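Local coordinates for protein superoxide dismutase [Mn/Fe] (Aeropyrum pernix, PDB 3AK3) that probably catalyses the disproportionation of superoxide to dioxygen and hydrogen peroxide at a bound iron ion, at residues 21-26 / 172-177; 34-39 / 74-79; 162-167 / 181-186. All blocks are in the same frame, centred on the assembly; numbering follows the deposited sequence.

Interaction 1: 21-26 / 172-177; sequences PYIIEE and YLQYKN. With EDO (1,2-ethanediol), chain Q.
Gln174, on the short helix 172-175, pushes its carboxamide into the bend of chain that precedes helix 25-54, and both ends of that amide are used. Among the polar contacts, NE2 donates to Pro21 O at 2.9 Å, arriving in the carbonyl plane with a C=O...N angle of 155°, and a weak second bond runs from NE2 to Tyr22 O. The other end works in the reverse sense: OE1 accepts the backbone N-H of Ile24 at 2.9 Å, with the donor lying above the amide carbonyl plane and not on a lone pair. One glutamine thus serves carbonyls and an N-H of the same bend. An extended chain, CG anti to the backbone N (chi1 176°), carries the amide that far. Tyr175 adds a phenolic bond, its OH donating to Tyr22 O at 2.6 Å on a lone pair, so that this carbonyl has two donors, a short bond from Tyr175 and the weak one from Gln174.

Carbon packing accompanies the bonds. Ile24 lies antiparallel alongside the Gln174 chain, with its CD1 3.9 Å from CB of Gln174; the same methyl is 4.3 Å from Leu173 CB. Farther along, the CG-CD part of Glu26 passes across CD1 of Leu173 at about a right angle, with Glu26 CD at 3.7 Å from that methyl; the carboxylate itself makes a salt bridge through OE1 to Lys176 of the second subunit.

Ile24 is the N-cap residue of helix 25-54, so the bond from its N-H to Gln174 OE1 holds the chain just where that long helix begins. Leu173 also packs on Ile27 and Leu30 of the same helix, while Tyr22 and Tyr175 both lean on Asn185 of helix 179-186, and the contact therefore joins the N-terminal helical hairpin to the C-terminal domain near the subunit interface.

Interaction 2: 34-39 / 74-79; sequences KHHNTY and AGHIMH. With FE (Fe (III) ion), chain G.
His36 and Tyr39 on one side, His76 and His79 on the other, form an aromatic cluster between the two long helices of the alpha-hairpin domain of iron/manganese superoxide dismutases. The segments run 8.5 Å apart at closest axis approach, with an angle of 129° between their directions.

The polar link across the helices is a histidine pair: His36 NE2 and His76 ND1 share a hydrogen bond of 2.9 Å, each atom at the edge of the other ring and near its plane. The other ring nitrogen of His36, ND1, is hydrogen-bonded to Trp83 NE1, so both nitrogens of this buried ring are engaged.

Packing on the rings follows. His79 CB sits above the His36 ring, 3.6 Å from its centroid, in a CH-pi contact. Gly75 CA does the same for Tyr39, and having no side chain it lets the phenol ring lie against the helix backbone; the carbonyl of His35 occupies the other face of that ring. The rings of Tyr39 and His79 lie nearly parallel but slid apart, with little overlap, Tyr39 CE2 coming to 3.3 Å from His79 CE1.

The metal site adjoins this packing. His79 binds the iron through NE2, together with His31, Asp165, His169 and two waters. Its CG points anti to the carbonyl carbon (chi1 -68°), turning ND1 back along its own helix, where it donates to Gly75 O in the plane of the ring and fixes the rotation of the imidazole. Tyr39 is joined to the site by a hydrogen bond of 2.5 Å between its OH and water 1, an iron ligand.

Interaction 3: 162-167 / 181-186; sequences LVIDVW and SYVENW. With FE (Fe (III) ion), chain G; EDO (1,2-ethanediol), chain H.
Ile164 lies flat against the indole of Trp186, and this overlap is the heart of the contact. CG1 stands over the five-membered ring, 3.6 Å from its centroid and only 8° from the normal, while CD1 continues across the same face to approach Trp186 CD2 at 3.5 Å. With CG1 anti to the backbone N (chi1 -173°) and the chain extended beyond it, the whole ethyl arm runs from the strand over the ring. Leu162 comes to the far end of the indole instead, where CD1 meets CZ2 and CH2 and CG lies at the edge in the plane of the ring. Another position on the rim belongs to water 3, also in the ring plane, which accepts from Trp186 NE1 and donates to Val163 O, tying the indole to the strand backbone.

The arrangement packs strand 159-165, an outer strand of the chain's three-stranded antiparallel sheet in the C-terminal domain of the superoxide dismutase fold, against helix 179-186. Ile164 and Val183 also touch helix 111-123.

Tyr182 faces the strand one helical turn before Trp186 and presents its edge. Its OH donates to Asp165 O at 2.8 Å, in the carbonyl plane with a C=O...O angle of 152°, and CE2 approaches CG1 of Val166. That methyl also meets CG2 of Val183, which in turn touches Ile164 CD1.

Asp165 therefore has its main chain held by the helix while its side chain serves the metal. OD2 binds the iron at 2.0 Å, completing the site with His31, His79, His169 and waters 1 and 2. OD1 accepts the backbone N-H of Trp167 at 3.0 Å, closing an Asx turn that restrains the carboxylate, and takes a weak bond from water 2.

How the interactions relate
Interactions 2 and 3 converge on the iron, although their centres are about 17 Å apart: one supplies His79 and the other Asp165, and His79 NE2 and Asp165 OD2 lie 3.2 Å apart as fellow ligands, and the two iron-bound waters are common to both. Interaction 1 lies at the periphery, the side chain of Ile23 being about 10 Å from the metal. It nevertheless touches interaction 3, with Tyr175 OH 3.1 Å from Asn185 CB, and shares helix 25-54 with interaction 2, about 8 Å away at nearest atoms. The site thus illustrates how metal ligands from two domains are brought together, with interaction 1 joining those domains farther out.

Interaction 1: 21-26 / 172-177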
# COMPACT_ATOMS: atom_id res chain seq x y z
N PRO B 21 -1.79 5.40 -35.09
CA PRO B 21 -0.72 4.47 -34.72
C PRO B 21 -0.27 4.48 -33.25
O PRO B 21 0.55 3.65 -32.87
CB PRO B 21 0.45 4.95 -35.58
CG PRO B 21 0.24 6.40 -35.67
CD PRO B 21 -1.25 6.60 -35.76
N TYR B 22 -0.80 5.40 -32.45
CA TYR B 22 -0.27 5.66 -31.10
C TYR B 22 -0.58 4.57 -30.09
O TYR B 22 0.28 4.23 -29.27
CB TYR B 22 -0.72 7.04 -30.64
CG TYR B 22 -0.35 8.06 -31.69
CD1 TYR B 22 -1.30 8.58 -32.56
CD2 TYR B 22 0.99 8.42 -31.86
CE1 TYR B 22 -0.93 9.47 -33.56
CE2 TYR B 22 1.36 9.32 -32.85
CZ TYR B 22 0.39 9.84 -33.69
OH TYR B 22 0.77 10.72 -34.67
N ILE B 23 -1.78 4.00 -30.16
CA ILE B 23 -2.10 2.79 -29.41
C ILE B 23 -2.77 1.78 -30.36
O ILE B 23 -3.82 2.06 -30.94
CB ILE B 23 -3.01 3.05 -28.17
CG1 ILE B 23 -2.49 4.23 -27.33
CG2 ILE B 23 -3.09 1.79 -27.31
CD1 ILE B 23 -3.41 4.63 -26.18
N ILE B 24 -2.12 0.63 -30.52
CA ILE B 24 -2.55 -0.39 -31.48
C ILE B 24 -3.86 -1.06 -31.09
O ILE B 24 -4.21 -1.16 -29.90
CB ILE B 24 -1.47 -1.48 -31.70
CG1 ILE B 24 -1.02 -2.07 -30.36
CG2 ILE B 24 -0.27 -0.90 -32.46
CD1 ILE B 24 -0.21 -3.35 -30.46
N GLU B 25 -4.56 -1.55 -32.11
CA GLU B 25 -5.82 -2.26 -31.95
C GLU B 25 -5.77 -3.39 -30.92
O GLU B 25 -6.71 -3.56 -30.13
CB GLU B 25 -6.26 -2.82 -33.31
CG GLU B 25 -7.67 -3.38 -33.30
CD GLU B 25 -8.03 -4.14 -34.55
OE1 GLU B 25 -7.19 -4.92 -35.04
OE2 GLU B 25 -9.17 -3.97 -35.04
N GLU B 26 -4.70 -4.17 -30.93
CA GLU B 26 -4.66 -5.35 -30.06
C GLU B 26 -4.75 -4.93 -28.60
O GLU B 26 -5.53 -5.50 -27.83
CB GLU B 26 -3.42 -6.20 -30.29
CG GLU B 26 -3.45 -7.45 -29.43
CD GLU B 26 -2.35 -8.43 -29.74
OE1 GLU B 26 -2.47 -9.58 -29.28
OE2 GLU B 26 -1.37 -8.05 -30.43
N TYR B 172 2.65 -2.45 -23.21
CA TYR B 172 3.71 -3.44 -23.40
C TYR B 172 3.76 -4.10 -24.78
O TYR B 172 4.84 -4.24 -25.35
CB TYR B 172 3.71 -4.51 -22.30
CG TYR B 172 5.12 -4.90 -21.93
CD1 TYR B 172 5.82 -4.18 -20.96
CD2 TYR B 172 5.79 -5.93 -22.60
CE1 TYR B 172 7.13 -4.50 -20.63
CE2 TYR B 172 7.12 -6.26 -22.28
CZ TYR B 172 7.78 -5.53 -21.30
OH TYR B 172 9.08 -5.84 -20.96
N LEU B 173 2.61 -4.48 -25.32
CA LEU B 173 2.62 -5.18 -26.61
C LEU B 173 3.27 -4.35 -27.71
O LEU B 173 3.88 -4.92 -28.64
CB LEU B 173 1.22 -5.60 -27.03
CG LEU B 173 0.65 -6.84 -26.33
CD1 LEU B 173 -0.81 -6.99 -26.74
CD2 LEU B 173 1.42 -8.11 -26.64
N GLN B 174 3.15 -3.03 -27.60
CA GLN B 174 3.57 -2.08 -28.64
C GLN B 174 4.89 -1.38 -28.32
O GLN B 174 5.80 -1.29 -29.17
CB GLN B 174 2.47 -1.04 -28.86
CG GLN B 174 2.83 0.05 -29.86
CD GLN B 174 1.69 1.02 -30.09
OE1 GLN B 174 0.59 0.87 -29.54
NE2 GLN B 174 1.94 2.04 -30.90
N TYR B 175 5.00 -0.88 -27.09
CA TYR B 175 6.17 -0.12 -26.65
C TYR B 175 7.14 -0.93 -25.80
O TYR B 175 8.21 -0.43 -25.44
CB TYR B 175 5.73 1.14 -25.89
CG TYR B 175 4.96 2.09 -26.76
CD1 TYR B 175 5.62 3.08 -27.49
CD2 TYR B 175 3.57 2.00 -26.87
CE1 TYR B 175 4.91 3.96 -28.29
CE2 TYR B 175 2.86 2.88 -27.68
CZ TYR B 175 3.53 3.85 -28.38
OH TYR B 175 2.83 4.71 -29.18
N LYS B 176 6.78 -2.17 -25.51
CA LYS B 176 7.60 -3.03 -24.65
C LYS B 176 7.84 -2.33 -23.31
O LYS B 176 6.91 -1.75 -22.75
CB LYS B 176 8.91 -3.41 -25.36
CG LYS B 176 8.75 -4.42 -26.50
CD LYS B 176 8.55 -3.74 -27.84
CE LYS B 176 8.71 -4.73 -28.99
NZ LYS B 176 7.80 -5.90 -28.87
N ASN B 177 9.08 -2.35 -22.82
CA ASN B 177 9.42 -1.69 -21.56
C ASN B 177 9.44 -0.16 -21.62
O ASN B 177 9.52 0.51 -20.58
CB ASN B 177 10.79 -2.18 -21.08
CG ASN B 177 11.88 -1.81 -22.05
OD1 ASN B 177 11.95 -2.34 -23.16
ND2 ASN B 177 12.74 -0.89 -21.64
C1 EDO Q . 12.81 -1.08 -17.91
O1 EDO Q . 13.04 -0.02 -18.84
C2 EDO Q . 11.66 -0.71 -16.98
O2 EDO Q . 11.71 -1.51 -15.80

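Interaction 2: 34-39 / 74-79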
# COMPACT_ATOMS: atom_id res chain seq x y z
N LYS B 34 -11.18 -7.54 -22.02
CA LYS B 34 -10.69 -8.43 -20.97
C LYS B 34 -10.44 -7.70 -19.66
O LYS B 34 -11.07 -8.00 -18.65
CB LYS B 34 -9.42 -9.17 -21.44
CG LYS B 34 -9.72 -10.36 -22.34
CD LYS B 34 -10.28 -11.49 -21.50
CE LYS B 34 -11.05 -12.47 -22.32
NZ LYS B 34 -11.71 -13.41 -21.38
N HIS B 35 -9.54 -6.72 -19.68
CA HIS B 35 -9.19 -6.04 -18.43
C HIS B 35 -10.34 -5.23 -17.83
O HIS B 35 -10.71 -5.44 -16.67
CB HIS B 35 -7.97 -5.14 -18.61
CG HIS B 35 -6.71 -5.88 -18.92
ND1 HIS B 35 -5.87 -6.36 -17.95
CD2 HIS B 35 -6.14 -6.22 -20.11
CE1 HIS B 35 -4.83 -6.96 -18.51
NE2 HIS B 35 -4.98 -6.88 -19.83
N HIS B 36 -10.92 -4.33 -18.61
CA HIS B 36 -11.97 -3.49 -18.06
C HIS B 36 -13.16 -4.36 -17.67
O HIS B 36 -13.71 -4.22 -16.58
CB HIS B 36 -12.39 -2.37 -19.02
CG HIS B 36 -13.28 -1.34 -18.39
ND1 HIS B 36 -13.65 -0.18 -19.03
CD2 HIS B 36 -13.86 -1.29 -17.16
CE1 HIS B 36 -14.45 0.53 -18.25
NE2 HIS B 36 -14.58 -0.12 -17.10
N ASN B 37 -13.54 -5.29 -18.55
CA ASN B 37 -14.67 -6.17 -18.24
C ASN B 37 -14.47 -6.90 -16.91
O ASN B 37 -15.41 -7.05 -16.12
CB ASN B 37 -14.88 -7.18 -19.36
CG ASN B 37 -16.24 -7.85 -19.30
OD1 ASN B 37 -17.27 -7.19 -19.18
ND2 ASN B 37 -16.25 -9.18 -19.37
N THR B 38 -13.23 -7.31 -16.65
CA THR B 38 -12.89 -8.02 -15.43
C THR B 38 -13.16 -7.15 -14.18
O THR B 38 -13.63 -7.66 -13.17
CB THR B 38 -11.45 -8.56 -15.49
OG1 THR B 38 -11.36 -9.55 -16.52
CG2 THR B 38 -11.03 -9.16 -14.17
N TYR B 39 -12.89 -5.85 -14.25
CA TYR B 39 -13.20 -4.97 -13.12
C TYR B 39 -14.69 -4.84 -12.88
O TYR B 39 -15.15 -4.81 -11.73
CB TYR B 39 -12.63 -3.57 -13.29
CG TYR B 39 -11.18 -3.52 -13.62
CD1 TYR B 39 -10.23 -4.17 -12.83
CD2 TYR B 39 -10.74 -2.78 -14.71
CE1 TYR B 39 -8.87 -4.10 -13.15
CE2 TYR B 39 -9.42 -2.70 -15.04
CZ TYR B 39 -8.48 -3.35 -14.27
OH TYR B 39 -7.16 -3.23 -14.64
N ALA B 74 -12.53 0.97 -8.52
CA ALA B 74 -11.54 1.94 -8.97
C ALA B 74 -11.09 1.62 -10.40
O ALA B 74 -11.02 2.52 -11.23
CB ALA B 74 -10.35 1.95 -8.04
N GLY B 75 -10.82 0.35 -10.70
CA GLY B 75 -10.47 -0.02 -12.07
C GLY B 75 -11.57 0.37 -13.03
O GLY B 75 -11.34 0.91 -14.12
N HIS B 76 -12.80 0.13 -12.62
CA HIS B 76 -13.91 0.44 -13.49
C HIS B 76 -14.02 1.94 -13.74
O HIS B 76 -14.07 2.38 -14.90
CB HIS B 76 -15.19 -0.14 -12.89
CG HIS B 76 -16.45 0.25 -13.61
ND1 HIS B 76 -16.57 0.23 -14.99
CD2 HIS B 76 -17.66 0.60 -13.13
CE1 HIS B 76 -17.80 0.59 -15.32
NE2 HIS B 76 -18.49 0.81 -14.21
N ILE B 77 -14.04 2.75 -12.68
CA ILE B 77 -14.23 4.18 -12.91
C ILE B 77 -13.04 4.82 -13.62
O ILE B 77 -13.21 5.72 -14.45
CB ILE B 77 -14.64 4.95 -11.63
CG1 ILE B 77 -15.14 6.35 -12.02
CG2 ILE B 77 -13.50 5.02 -10.61
CD1 ILE B 77 -15.72 7.13 -10.87
N MET B 78 -11.82 4.35 -13.31
CA MET B 78 -10.63 4.91 -13.94
C MET B 78 -10.63 4.64 -15.45
O MET B 78 -10.33 5.56 -16.24
CB MET B 78 -9.34 4.39 -13.29
CG MET B 78 -9.16 4.84 -11.84
SD MET B 78 -8.95 6.61 -11.59
CE MET B 78 -7.25 6.85 -12.12
N HIS B 79 -10.99 3.42 -15.86
CA HIS B 79 -11.07 3.11 -17.30
C HIS B 79 -12.25 3.80 -17.96
O HIS B 79 -12.19 4.20 -19.14
CB HIS B 79 -11.04 1.61 -17.56
CG HIS B 79 -9.72 1.01 -17.23
ND1 HIS B 79 -9.38 0.64 -15.95
CD2 HIS B 79 -8.63 0.76 -17.99
CE1 HIS B 79 -8.14 0.18 -15.94
NE2 HIS B 79 -7.67 0.24 -17.17
FE FE G . -5.71 -0.59 -17.66
O HOH W 1 -6.85 -2.43 -17.04
O HOH W 2 -5.04 -0.41 -15.71

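Interaction 3: 162-167 / 181-186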
# COMPACT_ATOMS: atom_id res chain seq x y z
N LEU B 162 -8.42 14.14 -16.38
CA LEU B 162 -7.59 13.52 -17.40
C LEU B 162 -6.70 12.48 -16.74
O LEU B 162 -5.99 12.79 -15.75
CB LEU B 162 -6.72 14.56 -18.10
CG LEU B 162 -5.75 14.03 -19.16
CD1 LEU B 162 -6.46 13.32 -20.33
CD2 LEU B 162 -4.91 15.19 -19.68
N VAL B 163 -6.74 11.25 -17.24
CA VAL B 163 -5.95 10.17 -16.67
C VAL B 163 -5.20 9.43 -17.77
O VAL B 163 -5.69 9.32 -18.91
CB VAL B 163 -6.81 9.17 -15.82
CG1 VAL B 163 -7.55 9.91 -14.72
CG2 VAL B 163 -7.78 8.33 -16.69
N ILE B 164 -4.02 8.94 -17.41
CA ILE B 164 -3.26 8.06 -18.30
C ILE B 164 -2.96 6.74 -17.59
O ILE B 164 -2.40 6.71 -16.49
CB ILE B 164 -1.96 8.70 -18.87
CG1 ILE B 164 -1.35 7.76 -19.92
CG2 ILE B 164 -0.99 9.10 -17.74
CD1 ILE B 164 0.02 8.19 -20.46
N ASP B 165 -3.34 5.64 -18.23
CA ASP B 165 -3.08 4.33 -17.69
C ASP B 165 -1.64 3.96 -18.01
O ASP B 165 -1.26 3.89 -19.18
CB ASP B 165 -4.07 3.34 -18.31
CG ASP B 165 -4.02 1.95 -17.70
OD1 ASP B 165 -3.21 1.65 -16.79
OD2 ASP B 165 -4.80 1.12 -18.19
N VAL B 166 -0.84 3.78 -16.97
CA VAL B 166 0.52 3.29 -17.16
C VAL B 166 0.75 1.91 -16.53
O VAL B 166 1.89 1.53 -16.22
CB VAL B 166 1.60 4.31 -16.71
CG1 VAL B 166 1.60 5.53 -17.63
CG2 VAL B 166 1.43 4.71 -15.22
N TRP B 167 -0.32 1.14 -16.37
CA TRP B 167 -0.14 -0.31 -16.18
C TRP B 167 0.56 -0.89 -17.41
O TRP B 167 0.41 -0.37 -18.53
CB TRP B 167 -1.47 -1.01 -16.02
CG TRP B 167 -2.15 -0.83 -14.67
CD1 TRP B 167 -2.56 0.34 -14.09
CD2 TRP B 167 -2.56 -1.88 -13.79
NE1 TRP B 167 -3.18 0.07 -12.87
CE2 TRP B 167 -3.19 -1.28 -12.68
CE3 TRP B 167 -2.45 -3.28 -13.84
CZ2 TRP B 167 -3.72 -2.04 -11.61
CZ3 TRP B 167 -2.98 -4.04 -12.78
CH2 TRP B 167 -3.59 -3.41 -11.68
N SER B 181 8.20 6.22 -24.06
CA SER B 181 7.75 6.41 -25.44
C SER B 181 6.22 6.38 -25.52
O SER B 181 5.60 7.19 -26.21
CB SER B 181 8.36 5.35 -26.36
OG SER B 181 7.98 5.56 -27.70
N TYR B 182 5.62 5.45 -24.78
CA TYR B 182 4.17 5.37 -24.71
C TYR B 182 3.55 6.67 -24.21
O TYR B 182 2.64 7.20 -24.82
CB TYR B 182 3.75 4.20 -23.81
CG TYR B 182 2.31 4.25 -23.32
CD1 TYR B 182 1.24 4.09 -24.20
CD2 TYR B 182 2.03 4.40 -21.96
CE1 TYR B 182 -0.08 4.12 -23.75
CE2 TYR B 182 0.73 4.43 -21.50
CZ TYR B 182 -0.32 4.29 -22.39
OH TYR B 182 -1.62 4.30 -21.94
N VAL B 183 4.07 7.17 -23.09
CA VAL B 183 3.57 8.41 -22.52
C VAL B 183 3.69 9.57 -23.53
O VAL B 183 2.74 10.34 -23.72
CB VAL B 183 4.28 8.73 -21.18
CG1 VAL B 183 3.93 10.12 -20.69
CG2 VAL B 183 3.90 7.69 -20.11
N GLU B 184 4.86 9.67 -24.17
CA GLU B 184 5.08 10.70 -25.20
C GLU B 184 4.08 10.58 -26.36
O GLU B 184 3.52 11.59 -26.81
CB GLU B 184 6.53 10.65 -25.69
CG GLU B 184 7.57 11.14 -24.66
CD GLU B 184 7.34 12.57 -24.20
OE1 GLU B 184 7.54 12.86 -23.01
OE2 GLU B 184 6.94 13.42 -25.03
N ASN B 185 3.83 9.35 -26.82
CA ASN B 185 2.89 9.10 -27.92
C ASN B 185 1.42 9.31 -27.54
O ASN B 185 0.61 9.73 -28.36
CB ASN B 185 3.08 7.69 -28.50
CG ASN B 185 4.20 7.62 -29.51
OD1 ASN B 185 4.02 7.97 -30.67
ND2 ASN B 185 5.37 7.18 -29.06
N TRP B 186 1.10 9.02 -26.28
CA TRP B 186 -0.26 9.17 -25.78
C TRP B 186 -0.82 10.60 -25.93
O TRP B 186 -2.02 10.79 -26.16
CB TRP B 186 -0.30 8.68 -24.33
CG TRP B 186 -1.58 8.97 -23.59
CD1 TRP B 186 -2.72 8.20 -23.58
CD2 TRP B 186 -1.84 10.09 -22.74
NE1 TRP B 186 -3.67 8.79 -22.77
CE2 TRP B 186 -3.16 9.95 -22.24
CE3 TRP B 186 -1.08 11.20 -22.34
CZ2 TRP B 186 -3.73 10.88 -21.37
CZ3 TRP B 186 -1.66 12.13 -21.47
CH2 TRP B 186 -2.97 11.96 -20.99
FE FE G . -5.71 -0.59 -17.66
C1 EDO H . 3.76 6.36 -33.61
O1 EDO H . 4.80 7.18 -33.08
C2 EDO H . 3.77 5.02 -32.88
O2 EDO H . 5.05 4.40 -33.06
O HOH W 3 -6.40 9.00 -21.47
O HOH W 2 -5.04 -0.41 -15.71
O HOH W 1 -6.85 -2.43 -17.04